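Local coordinates for AbyA5 (Verrucosispora maris, PDB 4YWF), which catalyses acetate elimination in spirotetronate biosynthesis as an esterase-like lyase of the alpha/beta-hydrolase superfamily, at residues Q62-G67 / N84-P89; P242-F247 / P312-T317; V144-G149 / G196-A201. The protein carries 4 engineered substitutions. One frame throughout, in Å; residues are numbered along the deposited sequence.

Contact 1: Q62-G67 / N84-P89; sequences QWIRAG and NMARFP. Engineered in segment 84-89: Met85 (natural residue Leu).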
loop_
_atom_site.group_PDB
_atom_site.type_symbol
_atom_site.label_atom_id
_atom_site.label_comp_id
_atom_site.label_asym_id
_atom_site.label_seq_id
_atom_site.Cartn_x
_atom_site.Cartn_y
_atom_site.Cartn_z
ATOM N N GLN A 62 -23.737 4.058 5.732
ATOM C CA GLN A 62 -23.583 5.521 5.569
ATOM C C GLN A 62 -22.570 5.896 4.460
ATOM O O GLN A 62 -22.800 6.789 3.646
ATOM C CB GLN A 62 -23.166 6.190 6.903
ATOM C CG GLN A 62 -24.285 6.442 7.926
ATOM C CD GLN A 62 -25.502 7.179 7.343
ATOM O OE1 GLN A 62 -26.631 6.960 7.749
ATOM N NE2 GLN A 62 -25.269 8.031 6.379
ATOM N N TRP A 63 -21.430 5.239 4.464
ATOM C CA TRP A 63 -20.429 5.449 3.433
ATOM C C TRP A 63 -20.935 5.032 2.038
ATOM O O TRP A 63 -20.705 5.772 1.096
ATOM C CB TRP A 63 -19.123 4.763 3.807
ATOM C CG TRP A 63 -18.501 5.502 4.882
ATOM C CD1 TRP A 63 -18.332 5.124 6.199
ATOM C CD2 TRP A 63 -18.025 6.833 4.780
ATOM N NE1 TRP A 63 -17.756 6.157 6.905
ATOM C CE2 TRP A 63 -17.556 7.209 6.040
ATOM C CE3 TRP A 63 -17.970 7.755 3.733
ATOM C CZ2 TRP A 63 -17.020 8.446 6.264
ATOM C CZ3 TRP A 63 -17.439 8.951 3.947
ATOM C CH2 TRP A 63 -16.985 9.317 5.202
ATOM N N ILE A 64 -21.650 3.923 1.942
ATOM C CA ILE A 64 -22.338 3.546 0.689
ATOM C C ILE A 64 -23.313 4.660 0.170
ATOM O O ILE A 64 -23.304 4.983 -1.036
ATOM C CB ILE A 64 -22.985 2.146 0.750
ATOM C CG1 ILE A 64 -21.923 0.991 0.832
ATOM C CG2 ILE A 64 -23.887 1.919 -0.450
ATOM C CD1 ILE A 64 -22.532 -0.404 1.057
ATOM N N ARG A 65 -24.145 5.201 1.051
ATOM C CA ARG A 65 -25.109 6.226 0.671
ATOM C C ARG A 65 -24.397 7.471 0.199
ATOM O O ARG A 65 -24.806 8.047 -0.770
ATOM C CB ARG A 65 -26.014 6.593 1.855
ATOM N N ALA A 66 -23.305 7.836 0.860
ATOM C CA ALA A 66 -22.463 8.959 0.452
ATOM C C ALA A 66 -21.841 8.701 -0.892
ATOM O O ALA A 66 -21.839 9.565 -1.762
ATOM C CB ALA A 66 -21.356 9.197 1.480
ATOM N N GLY A 67 -21.283 7.511 -1.040
ATOM C CA GLY A 67 -20.818 7.062 -2.335
ATOM C C GLY A 67 -21.867 7.174 -3.442
ATOM O O GLY A 67 -21.529 7.587 -4.550
ATOM N N ASN A 84 -14.780 3.014 -1.048
ATOM C CA ASN A 84 -13.542 2.523 -0.408
ATOM C C ASN A 84 -13.673 2.563 1.119
ATOM O O ASN A 84 -13.517 1.544 1.800
ATOM C CB ASN A 84 -12.335 3.350 -0.920
ATOM C CG ASN A 84 -11.013 2.938 -0.312
ATOM O OD1 ASN A 84 -10.857 1.937 0.426
ATOM N ND2 ASN A 84 -10.035 3.648 -0.704
HETATM N N MSE A 85 -14.054 3.731 1.648
HETATM C CA MSE A 85 -14.227 3.897 3.096
HETATM C C MSE A 85 -15.232 2.898 3.631
HETATM O O MSE A 85 -15.033 2.324 4.691
HETATM C CB MSE A 85 -14.707 5.284 3.439
HETATM C CG MSE A 85 -13.614 6.289 3.213
HETATM SE SE MSE A 85 -12.146 5.699 4.382
HETATM C CE MSE A 85 -10.842 5.022 3.058
ATOM N N ALA A 86 -16.328 2.690 2.920
ATOM C CA ALA A 86 -17.324 1.720 3.340
ATOM C C ALA A 86 -16.805 0.303 3.622
ATOM O O ALA A 86 -17.266 -0.396 4.530
ATOM C CB ALA A 86 -18.391 1.662 2.271
ATOM N N ARG A 87 -15.905 -0.152 2.761
ATOM C CA ARG A 87 -15.263 -1.458 2.875
ATOM C C ARG A 87 -14.114 -1.491 3.914
ATOM O O ARG A 87 -13.750 -2.540 4.386
ATOM C CB ARG A 87 -14.781 -1.870 1.452
ATOM C CG ARG A 87 -13.576 -2.750 1.399
ATOM C CD ARG A 87 -12.270 -2.182 0.873
ATOM N NE ARG A 87 -11.628 -1.010 1.430
ATOM C CZ ARG A 87 -10.512 -0.953 2.171
ATOM N NH1 ARG A 87 -9.862 -2.043 2.667
ATOM N NH2 ARG A 87 -10.055 0.261 2.456
ATOM N N PHE A 88 -13.542 -0.337 4.258
ATOM C CA PHE A 88 -12.495 -0.232 5.272
ATOM C C PHE A 88 -13.006 -0.773 6.588
ATOM O O PHE A 88 -14.164 -0.503 6.938
ATOM C CB PHE A 88 -12.128 1.218 5.434
ATOM C CG PHE A 88 -11.128 1.515 6.502
ATOM C CD1 PHE A 88 -11.550 1.736 7.818
ATOM C CD2 PHE A 88 -9.793 1.691 6.188
ATOM C CE1 PHE A 88 -10.647 2.069 8.812
ATOM C CE2 PHE A 88 -8.887 2.000 7.176
ATOM C CZ PHE A 88 -9.312 2.191 8.499
ATOM N N PRO A 89 -12.160 -1.508 7.346
ATOM C CA PRO A 89 -10.730 -1.790 7.104
ATOM C C PRO A 89 -10.447 -3.023 6.202
ATOM O O PRO A 89 -9.349 -3.178 5.650
ATOM C CB PRO A 89 -10.203 -1.931 8.524
ATOM C CG PRO A 89 -11.386 -2.660 9.271
ATOM C CD PRO A 89 -12.604 -1.995 8.677
#
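The carbonyl O of Asn84, in the last turns of the helix whose Ala86 lies against Trp63, is gripped by two donors: the backbone N of Phe88, 3.1 Å from Asn84 O, and the side chain of Arg87, whose NE is 3.2 Å from it. The guanidinium comes side-on and spans two acceptors, its NH2 lying 2.8 Å from Asn84 OD1 and close to the line of that amide's C=O bond. An asparagine suits this place because its carboxamide returns an acceptor beside its own carbonyl; Arg87 NH2 also reaches Val152 O in a neighbouring loop. Next to this pair, helices 59-72 and 76-87 form an antiparallel helical hairpin with a three-residue link. They come closest at Trp63 and Ala86, whose CA atoms are 4.9 Å apart, a spacing that suits alanine's single methyl: Ala86 CB touches Trp63 CB at 3.5 Å and Ile64 CG1 at 3.9 Å. With CG beside its backbone N (chi1 -72°), Trp63 lays its indole alongside Met85, an engineered selenomethionine. There Met85 CB makes a CH-pi contact over one face, 4.2 Å from the centroid of the Trp63 five-membered ring, while the selenium end bends away. Trp59 and Phe82 meet the same indole with their rings inclined to it, and Ala99 of helix 94-111 touches both Ile64 and Ala86.

Contact 2: P242-F247 / P312-T317; sequences PVAAFF and PAMLRT. Engineered in segment 312-317: Met314 (natural residue Leu).
Val243 and Ala244 meet Met314 and Leu315 through carbon and selenium alone, in a contact at the flank of the alpha/beta-hydrolase fold. Helix 310-318 is the helix of a beta-alpha-beta crossover between the parallel strands 296-301 and 322-327. The segment 242-247 belongs to the connection that follows strand 233-239. The branched Val243 serves two partners at once. Its CG1, held anti to the backbone N (chi1 -179°), turns to the Met314 selenium, with Val243 CG1 and Met314 SE 4.1 Å apart; its CG2, beside the N, meets Leu315 CD1 at 3.8 Å and Leu315 CG at 3.9 Å. In both pairs the side chains cross obliquely. Met314, an engineered residue present as selenomethionine, is fully extended from chi1 to chi3, and this carries its selenium across to Ala244, where Met314 SE lies 3.6 Å from Ala244 CB. A methyl is all that Ala244 presents to the selenium here. Were Val243 cut back to an alanine, Leu315 CD1 would probably face a gap and the Met314 selenium would lose its contact with CG1. Farther out, Leu289 of helix 286-290 touches both Met314 and Leu315, and Tyr298 of strand 296-301 lies against Leu315. The backbone around Val243 is held by Asp311, the residue just ahead of Pro312: it receives the N-H of Ala244 at OD1, while its OD2 accepts from both Val243 N and Phe246 N.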
loop_
_atom_site.group_PDB
_atom_site.type_symbol
_atom_site.label_atom_id
_atom_site.label_comp_id
_atom_site.label_asym_id
_atom_site.label_seq_id
_atom_site.Cartn_x
_atom_site.Cartn_y
_atom_site.Cartn_z
ATOM N N PRO A 242 6.982 -1.698 8.864
ATOM C CA PRO A 242 7.529 -2.409 10.058
ATOM C C PRO A 242 8.865 -3.144 9.752
ATOM O O PRO A 242 9.158 -3.457 8.588
ATOM C CB PRO A 242 6.401 -3.425 10.395
ATOM C CG PRO A 242 5.759 -3.685 9.056
ATOM C CD PRO A 242 5.815 -2.368 8.302
ATOM N N VAL A 243 9.694 -3.446 10.753
ATOM C CA VAL A 243 11.032 -4.017 10.474
ATOM C C VAL A 243 11.387 -5.250 11.347
ATOM O O VAL A 243 11.507 -6.353 10.821
ATOM C CB VAL A 243 12.120 -2.981 10.648
ATOM C CG1 VAL A 243 13.454 -3.615 10.314
ATOM C CG2 VAL A 243 11.809 -1.741 9.790
ATOM N N ALA A 244 11.497 -5.062 12.658
ATOM C CA ALA A 244 11.858 -6.171 13.539
ATOM C C ALA A 244 11.079 -6.200 14.810
ATOM O O ALA A 244 10.464 -7.239 15.178
ATOM C CB ALA A 244 13.382 -6.106 13.864
ATOM N N ALA A 245 11.232 -5.107 15.550
ATOM C CA ALA A 245 10.496 -4.891 16.772
ATOM C C ALA A 245 8.965 -5.067 16.670
ATOM O O ALA A 245 8.336 -5.571 17.614
ATOM C CB ALA A 245 10.785 -3.532 17.354
ATOM N N PHE A 246 8.361 -4.630 15.561
ATOM C CA PHE A 246 6.944 -4.889 15.374
ATOM C C PHE A 246 6.609 -6.415 15.561
ATOM O O PHE A 246 5.581 -6.775 16.096
ATOM C CB PHE A 246 6.482 -4.394 13.999
ATOM C CG PHE A 246 5.030 -4.599 13.761
ATOM C CD1 PHE A 246 4.111 -3.762 14.304
ATOM C CD2 PHE A 246 4.591 -5.709 13.058
ATOM C CE1 PHE A 246 2.742 -3.996 14.146
ATOM C CE2 PHE A 246 3.233 -5.963 12.880
ATOM C CZ PHE A 246 2.307 -5.092 13.412
ATOM N N PHE A 247 7.489 -7.280 15.096
ATOM C CA PHE A 247 7.213 -8.668 14.985
ATOM C C PHE A 247 7.605 -9.393 16.274
ATOM O O PHE A 247 7.162 -10.480 16.492
ATOM C CB PHE A 247 7.973 -9.243 13.812
ATOM C CG PHE A 247 7.565 -8.675 12.500
ATOM C CD1 PHE A 247 6.374 -9.092 11.901
ATOM C CD2 PHE A 247 8.365 -7.723 11.835
ATOM C CE1 PHE A 247 5.964 -8.589 10.676
ATOM C CE2 PHE A 247 7.936 -7.213 10.624
ATOM C CZ PHE A 247 6.731 -7.611 10.064
ATOM N N PRO A 312 12.392 2.109 12.576
ATOM C CA PRO A 312 13.261 2.997 11.787
ATOM C C PRO A 312 14.717 3.231 12.297
ATOM O O PRO A 312 15.588 3.448 11.479
ATOM C CB PRO A 312 12.520 4.302 11.741
ATOM C CG PRO A 312 11.335 4.207 12.629
ATOM C CD PRO A 312 11.185 2.771 13.094
ATOM N N ALA A 313 14.922 3.209 13.629
ATOM C CA ALA A 313 16.238 3.254 14.294
ATOM C C ALA A 313 17.126 2.146 13.772
ATOM O O ALA A 313 18.286 2.360 13.501
ATOM C CB ALA A 313 16.095 3.104 15.844
HETATM N N MSE A 314 16.532 0.963 13.620
HETATM C CA MSE A 314 17.219 -0.196 13.110
HETATM C C MSE A 314 17.602 0.004 11.664
HETATM O O MSE A 314 18.723 -0.382 11.240
HETATM C CB MSE A 314 16.432 -1.454 13.384
HETATM C CG MSE A 314 17.339 -2.606 13.015
HETATM SE SE MSE A 314 16.398 -4.335 13.090
HETATM C CE MSE A 314 17.737 -5.534 12.275
ATOM N N LEU A 315 16.730 0.609 10.872
ATOM C CA LEU A 315 17.084 0.849 9.481
ATOM C C LEU A 315 18.202 1.865 9.356
ATOM O O LEU A 315 19.100 1.678 8.518
ATOM C CB LEU A 315 15.904 1.324 8.652
ATOM C CG LEU A 315 14.836 0.251 8.473
ATOM C CD1 LEU A 315 13.674 0.824 7.697
ATOM C CD2 LEU A 315 15.432 -0.958 7.787
ATOM N N ARG A 316 18.146 2.900 10.201
ATOM C CA ARG A 316 19.192 3.899 10.264
ATOM C C ARG A 316 20.484 3.314 10.705
ATOM O O ARG A 316 21.551 3.875 10.380
ATOM C CB ARG A 316 18.890 4.971 11.271
ATOM C CG ARG A 316 17.821 5.951 10.840
ATOM C CD ARG A 316 17.707 7.029 11.898
ATOM N NE ARG A 316 16.325 7.295 11.989
ATOM C CZ ARG A 316 15.527 7.111 13.012
ATOM N NH1 ARG A 316 15.915 6.790 14.220
ATOM N NH2 ARG A 316 14.280 7.336 12.762
ATOM N N THR A 317 20.442 2.219 11.455
ATOM C CA THR A 317 21.694 1.615 11.866
ATOM C C THR A 317 22.367 0.753 10.792
ATOM O O THR A 317 23.660 0.717 10.707
ATOM C CB THR A 317 21.516 0.846 13.182
ATOM O OG1 THR A 317 20.844 1.679 14.118
ATOM C CG2 THR A 317 22.815 0.496 13.748
#

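Contact 3: V144-G149 / G196-A201; sequences VLLMTG and GVLLDA
Leu146 rises from strand 143-148 and fits against two neighbouring leucines of helix 194-201, Leu198 and Leu199, with Val144 alongside to complete a small, wholly aliphatic core. This is helix-on-sheet packing of the alpha/beta-hydrolase fold. The helix lies on the connection that leads from strand 171-174 to strand 207-215, the two parallel neighbours of strand 143-148, and so it passes over the strand between them. Helix and strand axes approach to 10.2 Å and run at 135° to each other, well short of antiparallel.

Because side chains alternate along a strand, Val144 and Leu146 turn to this helix, while Leu145 and Met147 serve the other face of the sheet, where Met147 reaches Trp158. Leu146 lies at a slant to both Leu198 and Leu199, and Val144 is slanted in the same manner to Leu199. The two branches of Leu146 are shared out. CD1 goes to Leu199, with Leu146 CD1 and Leu199 CG 4.1 Å apart; CD2 goes to Leu198, lying 4.0 Å from Leu198 CB and 4.1 Å from Leu198 CD1. Leu198 and Leu199 keep CG beside the backbone N (chi1 -67° and -70°), the usual helical choice, and in Leu199 this swings a side chain that leaves the helix tangentially round to the sheet. Its CD2 then settles between the two methyls of Val144, with Leu199 CD2 at 3.7 Å from Val144 CG1 and 3.8 Å from Val144 CG2. A beta-branched valine suits this place, as it offers a forked end without a long stem.

Beyond the core, Asp200 faces outward, where its OD1 forms a salt bridge with Arg232. Where the strand runs out toward Gly149, Thr148 OG1 is hydrogen-bonded to Ser219 OG.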
loop_
_atom_site.group_PDB
_atom_site.type_symbol
_atom_site.label_atom_id
_atom_site.label_comp_id
_atom_site.label_asym_id
_atom_site.label_seq_id
_atom_site.Cartn_x
_atom_site.Cartn_y
_atom_site.Cartn_z
ATOM N N VAL A 144 9.994 0.817 -14.387
ATOM C CA VAL A 144 8.769 0.443 -13.684
ATOM C C VAL A 144 8.640 1.180 -12.320
ATOM O O VAL A 144 9.596 1.222 -11.540
ATOM C CB VAL A 144 8.697 -1.095 -13.440
ATOM C CG1 VAL A 144 7.438 -1.440 -12.710
ATOM C CG2 VAL A 144 8.626 -1.862 -14.734
ATOM N N LEU A 145 7.485 1.772 -12.050
ATOM C CA LEU A 145 7.168 2.172 -10.684
ATOM C C LEU A 145 6.096 1.263 -10.116
ATOM O O LEU A 145 4.938 1.261 -10.580
ATOM C CB LEU A 145 6.797 3.633 -10.563
ATOM C CG LEU A 145 6.449 4.148 -9.169
ATOM C CD1 LEU A 145 7.558 4.119 -8.141
ATOM C CD2 LEU A 145 6.061 5.587 -9.377
ATOM N N LEU A 146 6.514 0.408 -9.174
ATOM C CA LEU A 146 5.564 -0.442 -8.531
ATOM C C LEU A 146 4.985 0.243 -7.260
ATOM O O LEU A 146 5.724 0.651 -6.389
ATOM C CB LEU A 146 6.194 -1.780 -8.180
ATOM C CG LEU A 146 6.623 -2.740 -9.278
ATOM C CD1 LEU A 146 7.108 -4.002 -8.664
ATOM C CD2 LEU A 146 5.535 -3.105 -10.285
HETATM N N MSE A 147 3.669 0.322 -7.135
HETATM C CA MSE A 147 3.062 0.999 -5.981
HETATM C C MSE A 147 2.138 0.142 -5.248
HETATM O O MSE A 147 1.184 -0.403 -5.857
HETATM C CB MSE A 147 2.331 2.227 -6.449
HETATM C CG MSE A 147 1.904 3.057 -5.235
HETATM SE SE MSE A 147 1.713 4.960 -5.719
HETATM C CE MSE A 147 1.350 5.777 -3.944
ATOM N N THR A 148 2.337 0.081 -3.931
ATOM C CA THR A 148 1.459 -0.618 -3.008
ATOM C C THR A 148 1.328 0.096 -1.665
ATOM O O THR A 148 2.219 0.775 -1.216
ATOM C CB THR A 148 1.990 -2.046 -2.682
ATOM O OG1 THR A 148 3.315 -1.971 -2.119
ATOM C CG2 THR A 148 2.032 -2.910 -3.916
ATOM N N GLY A 149 0.175 -0.054 -1.039
ATOM C CA GLY A 149 -0.065 0.450 0.287
ATOM C C GLY A 149 0.069 -0.663 1.344
ATOM O O GLY A 149 0.604 -1.737 1.087
ATOM N N GLY A 196 8.132 -9.401 -7.927
ATOM C CA GLY A 196 8.717 -10.042 -9.126
ATOM C C GLY A 196 7.651 -10.517 -10.105
ATOM O O GLY A 196 7.769 -10.356 -11.279
ATOM N N VAL A 197 6.565 -11.054 -9.568
ATOM C CA VAL A 197 5.436 -11.521 -10.357
ATOM C C VAL A 197 4.692 -10.403 -11.111
ATOM O O VAL A 197 4.210 -10.647 -12.212
ATOM C CB VAL A 197 4.510 -12.338 -9.476
ATOM C CG1 VAL A 197 3.153 -12.553 -10.143
ATOM C CG2 VAL A 197 5.216 -13.661 -9.128
ATOM N N LEU A 198 4.699 -9.178 -10.590
ATOM C CA LEU A 198 4.151 -8.044 -11.301
ATOM C C LEU A 198 5.068 -7.648 -12.418
ATOM O O LEU A 198 4.627 -7.320 -13.517
ATOM C CB LEU A 198 3.964 -6.825 -10.348
ATOM C CG LEU A 198 2.927 -6.992 -9.267
ATOM C CD1 LEU A 198 3.194 -5.854 -8.261
ATOM C CD2 LEU A 198 1.490 -7.011 -9.779
ATOM N N LEU A 199 6.369 -7.672 -12.144
ATOM C CA LEU A 199 7.304 -7.317 -13.179
ATOM C C LEU A 199 7.244 -8.355 -14.361
ATOM O O LEU A 199 7.272 -7.954 -15.521
ATOM C CB LEU A 199 8.674 -7.263 -12.575
ATOM C CG LEU A 199 8.974 -6.109 -11.607
ATOM C CD1 LEU A 199 10.315 -6.429 -10.899
ATOM C CD2 LEU A 199 8.975 -4.786 -12.347
ATOM N N ASP A 200 7.174 -9.645 -14.031
ATOM C CA ASP A 200 6.971 -10.741 -15.057
ATOM C C ASP A 200 5.817 -10.464 -15.984
ATOM O O ASP A 200 5.942 -10.640 -17.178
ATOM C CB ASP A 200 6.750 -12.118 -14.392
ATOM C CG ASP A 200 7.997 -12.654 -13.717
ATOM O OD1 ASP A 200 9.121 -12.146 -13.976
ATOM O OD2 ASP A 200 7.862 -13.559 -12.866
ATOM N N ALA A 201 4.707 -9.982 -15.449
ATOM C CA ALA A 201 3.547 -9.708 -16.240
ATOM C C ALA A 201 3.651 -8.512 -17.177
ATOM O O ALA A 201 2.891 -8.422 -18.139
ATOM C CB ALA A 201 2.341 -9.563 -15.310
#

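Contact 3 is the most deeply buried of the three, about 12 Å between its centre and that of the chain; contacts 1 and 2 lie at 19 and 18 Å, each partly buried, on opposite sides of the chain's centre. No secondary-structure element is shared. Contact 3 joins a central strand to a crossover helix, contact 2 a connection to a crossover helix near the outermost strand 322-327, and contact 1 two helices of a hairpin apart from the sheet. Across each interface the chemistry is apolar, but only contact 1 uses an aromatic face. Polar groups flank all three: an arginine-asparagine pair at contact 1, a backbone-binding aspartate at contact 2, a threonine-serine bond and a salt bridge at contact 3.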